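Long-range contact in Dps family DNA-binding stress response protein (Thermosynechococcus elongatus, PDB 2C41), which probably binds and oxidises iron and may bind DNA, as a shell of twelve subunits built on the ferritin-like fold: residues Q10-A22 against L62-V74. Residues are numbered along the deposited sequence; the frame is centred on the assembly and turned at random.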
# COMPACT_ATOMS: atom_id res chain seq x y z
N GLN C 10 20.89 -16.85 35.54
CA GLN C 10 21.98 -16.50 34.63
C GLN C 10 21.46 -16.01 33.28
O GLN C 10 22.00 -15.06 32.72
CB GLN C 10 22.93 -17.68 34.42
CG GLN C 10 23.81 -17.96 35.64
CD GLN C 10 24.73 -19.15 35.43
OE1 GLN C 10 25.43 -19.25 34.43
NE2 GLN C 10 24.74 -20.06 36.40
N VAL C 11 20.42 -16.66 32.75
CA VAL C 11 19.82 -16.21 31.49
C VAL C 11 19.34 -14.76 31.60
O VAL C 11 19.60 -13.93 30.72
CB VAL C 11 18.67 -17.13 31.02
CG1 VAL C 11 17.87 -16.47 29.90
CG2 VAL C 11 19.21 -18.46 30.55
N LEU C 12 18.64 -14.45 32.69
CA LEU C 12 18.15 -13.09 32.91
C LEU C 12 19.30 -12.08 32.95
O LEU C 12 19.20 -10.99 32.38
CB LEU C 12 17.30 -13.01 34.18
CG LEU C 12 15.95 -13.71 34.05
CD1 LEU C 12 15.25 -13.77 35.42
CD2 LEU C 12 15.07 -13.01 33.02
N THR C 13 20.40 -12.47 33.60
CA THR C 13 21.60 -11.62 33.65
C THR C 13 22.10 -11.34 32.23
O THR C 13 22.42 -10.19 31.90
CB THR C 13 22.69 -12.27 34.54
OG1 THR C 13 22.20 -12.34 35.89
CG2 THR C 13 23.99 -11.48 34.50
N THR C 14 22.14 -12.36 31.37
CA THR C 14 22.59 -12.18 29.99
C THR C 14 21.68 -11.21 29.24
O THR C 14 22.17 -10.37 28.49
CB THR C 14 22.72 -13.49 29.18
OG1 THR C 14 21.43 -13.96 28.77
CG2 THR C 14 23.49 -14.57 29.98
N LEU C 15 20.37 -11.31 29.45
CA LEU C 15 19.43 -10.45 28.72
C LEU C 15 19.61 -8.98 29.09
O LEU C 15 19.52 -8.11 28.24
CB LEU C 15 17.98 -10.89 28.92
CG LEU C 15 17.60 -12.19 28.21
CD1 LEU C 15 16.38 -12.85 28.84
CD2 LEU C 15 17.40 -11.97 26.68
N LYS C 16 19.87 -8.72 30.36
CA LYS C 16 20.09 -7.34 30.80
C LYS C 16 21.34 -6.75 30.14
O LYS C 16 21.30 -5.62 29.63
CB LYS C 16 20.19 -7.25 32.33
CG LYS C 16 18.88 -7.55 33.04
CD LYS C 16 18.83 -6.80 34.37
CE LYS C 16 18.22 -7.61 35.50
NZ LYS C 16 17.12 -8.57 35.18
N ARG C 17 22.42 -7.52 30.14
CA ARG C 17 23.67 -7.09 29.50
C ARG C 17 23.46 -6.88 28.00
O ARG C 17 23.88 -5.86 27.45
CB ARG C 17 24.78 -8.12 29.74
CG ARG C 17 26.09 -7.80 28.99
CD ARG C 17 27.27 -8.69 29.44
NE ARG C 17 26.87 -10.05 29.81
CZ ARG C 17 26.47 -11.00 28.96
NH1 ARG C 17 26.42 -10.76 27.65
NH2 ARG C 17 26.12 -12.20 29.42
N GLU C 18 22.80 -7.84 27.35
CA GLU C 18 22.56 -7.78 25.92
C GLU C 18 21.66 -6.58 25.57
O GLU C 18 21.93 -5.85 24.61
CB GLU C 18 21.96 -9.10 25.43
CG GLU C 18 22.94 -10.29 25.51
CD GLU C 18 23.87 -10.40 24.31
OE1 GLU C 18 23.82 -9.52 23.41
OE2 GLU C 18 24.66 -11.38 24.25
N GLN C 19 20.62 -6.38 26.37
CA GLN C 19 19.70 -5.26 26.15
C GLN C 19 20.44 -3.93 26.28
O GLN C 19 20.31 -3.05 25.43
CB GLN C 19 18.54 -5.29 27.15
CG GLN C 19 17.62 -4.08 27.04
CD GLN C 19 16.88 -3.77 28.33
OE1 GLN C 19 16.34 -2.68 28.50
NE2 GLN C 19 16.87 -4.72 29.25
N ALA C 20 21.22 -3.80 27.36
CA ALA C 20 22.04 -2.61 27.60
C ALA C 20 23.00 -2.36 26.44
O ALA C 20 23.14 -1.22 26.00
CB ALA C 20 22.81 -2.74 28.93
N ASN C 21 23.63 -3.43 25.94
CA ASN C 21 24.51 -3.34 24.77
C ASN C 21 23.79 -2.83 23.52
O ASN C 21 24.35 -2.04 22.77
CB ASN C 21 25.21 -4.67 24.47
CG ASN C 21 26.33 -4.99 25.46
OD1 ASN C 21 26.82 -6.12 25.51
ND2 ASN C 21 26.75 -3.99 26.22
N ALA C 22 22.56 -3.29 23.32
CA ALA C 22 21.76 -2.83 22.17
C ALA C 22 21.50 -1.33 22.26
O ALA C 22 21.60 -0.61 21.25
CB ALA C 22 20.46 -3.60 22.09
N LEU C 62 14.92 -7.76 23.35
CA LEU C 62 15.74 -8.22 24.47
C LEU C 62 15.14 -7.83 25.82
O LEU C 62 15.19 -8.60 26.78
CB LEU C 62 17.17 -7.68 24.34
CG LEU C 62 17.98 -8.27 23.18
CD1 LEU C 62 19.17 -7.35 22.84
CD2 LEU C 62 18.43 -9.69 23.52
N ALA C 63 14.55 -6.63 25.87
CA ALA C 63 13.90 -6.16 27.09
C ALA C 63 12.68 -6.99 27.42
O ALA C 63 12.53 -7.48 28.54
CB ALA C 63 13.53 -4.69 26.96
N GLU C 64 11.81 -7.19 26.43
CA GLU C 64 10.57 -7.93 26.68
C GLU C 64 10.81 -9.43 26.91
O GLU C 64 10.02 -10.08 27.59
CB GLU C 64 9.53 -7.63 25.61
CG GLU C 64 9.21 -6.13 25.55
CD GLU C 64 7.84 -5.80 25.04
OE1 GLU C 64 7.30 -6.57 24.20
OE2 GLU C 64 7.30 -4.76 25.48
N ARG C 65 11.93 -9.95 26.40
CA ARG C 65 12.30 -11.34 26.70
C ARG C 65 12.43 -11.55 28.21
O ARG C 65 11.97 -12.57 28.74
CB ARG C 65 13.58 -11.76 25.96
CG ARG C 65 13.86 -13.28 26.03
CD ARG C 65 12.86 -14.10 25.19
NE ARG C 65 12.92 -15.53 25.53
CZ ARG C 65 11.92 -16.39 25.35
NH1 ARG C 65 12.05 -17.66 25.71
NH2 ARG C 65 10.77 -15.98 24.80
N SER C 66 13.04 -10.58 28.90
CA SER C 66 13.15 -10.65 30.36
C SER C 66 11.78 -10.75 31.03
O SER C 66 11.58 -11.55 31.95
CB SER C 66 13.92 -9.45 30.91
OG SER C 66 15.29 -9.54 30.55
N LEU C 67 10.83 -9.92 30.58
CA LEU C 67 9.46 -9.95 31.09
C LEU C 67 8.77 -11.30 30.85
O LEU C 67 8.04 -11.79 31.70
CB LEU C 67 8.61 -8.84 30.47
CG LEU C 67 8.69 -7.37 30.92
CD1 LEU C 67 8.94 -7.18 32.41
CD2 LEU C 67 9.69 -6.61 30.11
N MET C 68 9.02 -11.89 29.67
CA MET C 68 8.42 -13.18 29.32
C MET C 68 8.96 -14.33 30.17
O MET C 68 8.34 -15.41 30.24
CB MET C 68 8.62 -13.47 27.84
CG MET C 68 7.83 -12.54 26.95
SD MET C 68 8.22 -12.77 25.20
CE MET C 68 8.40 -11.07 24.75
N LEU C 69 10.10 -14.08 30.81
CA LEU C 69 10.75 -15.05 31.69
C LEU C 69 10.51 -14.71 33.16
O LEU C 69 11.21 -15.21 34.05
CB LEU C 69 12.25 -15.11 31.38
CG LEU C 69 12.64 -15.58 29.98
CD1 LEU C 69 14.15 -15.43 29.75
CD2 LEU C 69 12.21 -17.01 29.72
N ASP C 70 9.51 -13.86 33.41
CA ASP C 70 9.10 -13.45 34.76
C ASP C 70 10.18 -12.64 35.49
O ASP C 70 10.21 -12.58 36.72
CB ASP C 70 8.65 -14.66 35.60
CG ASP C 70 7.42 -15.33 35.04
OD1 ASP C 70 7.12 -16.46 35.46
OD2 ASP C 70 6.74 -14.72 34.18
N GLY C 71 11.06 -12.00 34.71
CA GLY C 71 12.06 -11.09 35.26
C GLY C 71 11.75 -9.66 34.87
O GLY C 71 10.63 -9.34 34.46
N GLN C 72 12.75 -8.79 35.01
CA GLN C 72 12.63 -7.40 34.60
C GLN C 72 13.82 -7.01 33.72
O GLN C 72 14.95 -7.44 33.99
CB GLN C 72 12.61 -6.49 35.82
CG GLN C 72 11.33 -6.57 36.66
CD GLN C 72 11.19 -5.39 37.59
OE1 GLN C 72 10.09 -5.07 38.04
NE2 GLN C 72 12.30 -4.74 37.90
N PRO C 73 13.57 -6.16 32.72
CA PRO C 73 14.68 -5.68 31.91
C PRO C 73 15.42 -4.56 32.63
O PRO C 73 14.98 -4.09 33.68
CB PRO C 73 13.97 -5.11 30.67
CG PRO C 73 12.67 -4.61 31.21
CD PRO C 73 12.28 -5.57 32.30
N VAL C 74 16.56 -4.13 32.07
CA VAL C 74 17.14 -2.86 32.48
C VAL C 74 16.11 -1.81 32.07
O VAL C 74 15.49 -1.94 31.01
CB VAL C 74 18.49 -2.60 31.77
CG1 VAL C 74 19.10 -1.30 32.26
CG2 VAL C 74 19.46 -3.78 32.02
O HOH W 1 16.71 -10.04 32.83
O HOH W 2 14.93 -9.39 37.01
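Leu15 and Leu62 meet in the seam between two nearly antiparallel helices of the ferritin-like four-helix bundle, where the start of helix 6-35 lies against the end of helix 41-68; the two segment axes come within 8.9 Å of each other at 159°. Leu62 is a knob in a hole formed by Leu15, Glu18, Gln19 and Ala22, its CD1 pressing on the backbone O of Glu18 at 3.6 Å. Leu15, one wall of that hole, also spreads both methyls over the aliphatic part of Arg65, a turn along from Leu62, and its CD1 meets Leu69 CD1 at 3.5 Å, the two side chains crossing at about a right angle. Leu12 slides past Leu69 in the opposite direction and brings CD2 to Leu69 CB.

A Schellman motif closes the helix, Gly71 N reaching back to Ser66 O with Asp70 at positive phi, and residues 71-74 double back along helix 6-35. Lys16 bends at chi3 and chi4, which carries NZ to the carbonyl of Gln72; this 2.7 Å bond from Lys16 NZ to Gln72 O runs nearly straight down the C=O direction. Two waters also accept from NZ: one links it to Leu12 O and Ser66 OG, the other to Gln72 N. Nearer the helix backbone, Val74 CG2 packs against Lys16 CB at 3.6 Å.

Arg65 turns its guanidinium to Thr128 and Asp125 and to Gln140 of a neighbouring subunit; Trp34 of a different subunit packs on Gln19 and Ala63. Tyr132 of helix 126-149 covers Leu15 and Leu62, while helix 80-83 backs Val74 through Tyr80 and Val83.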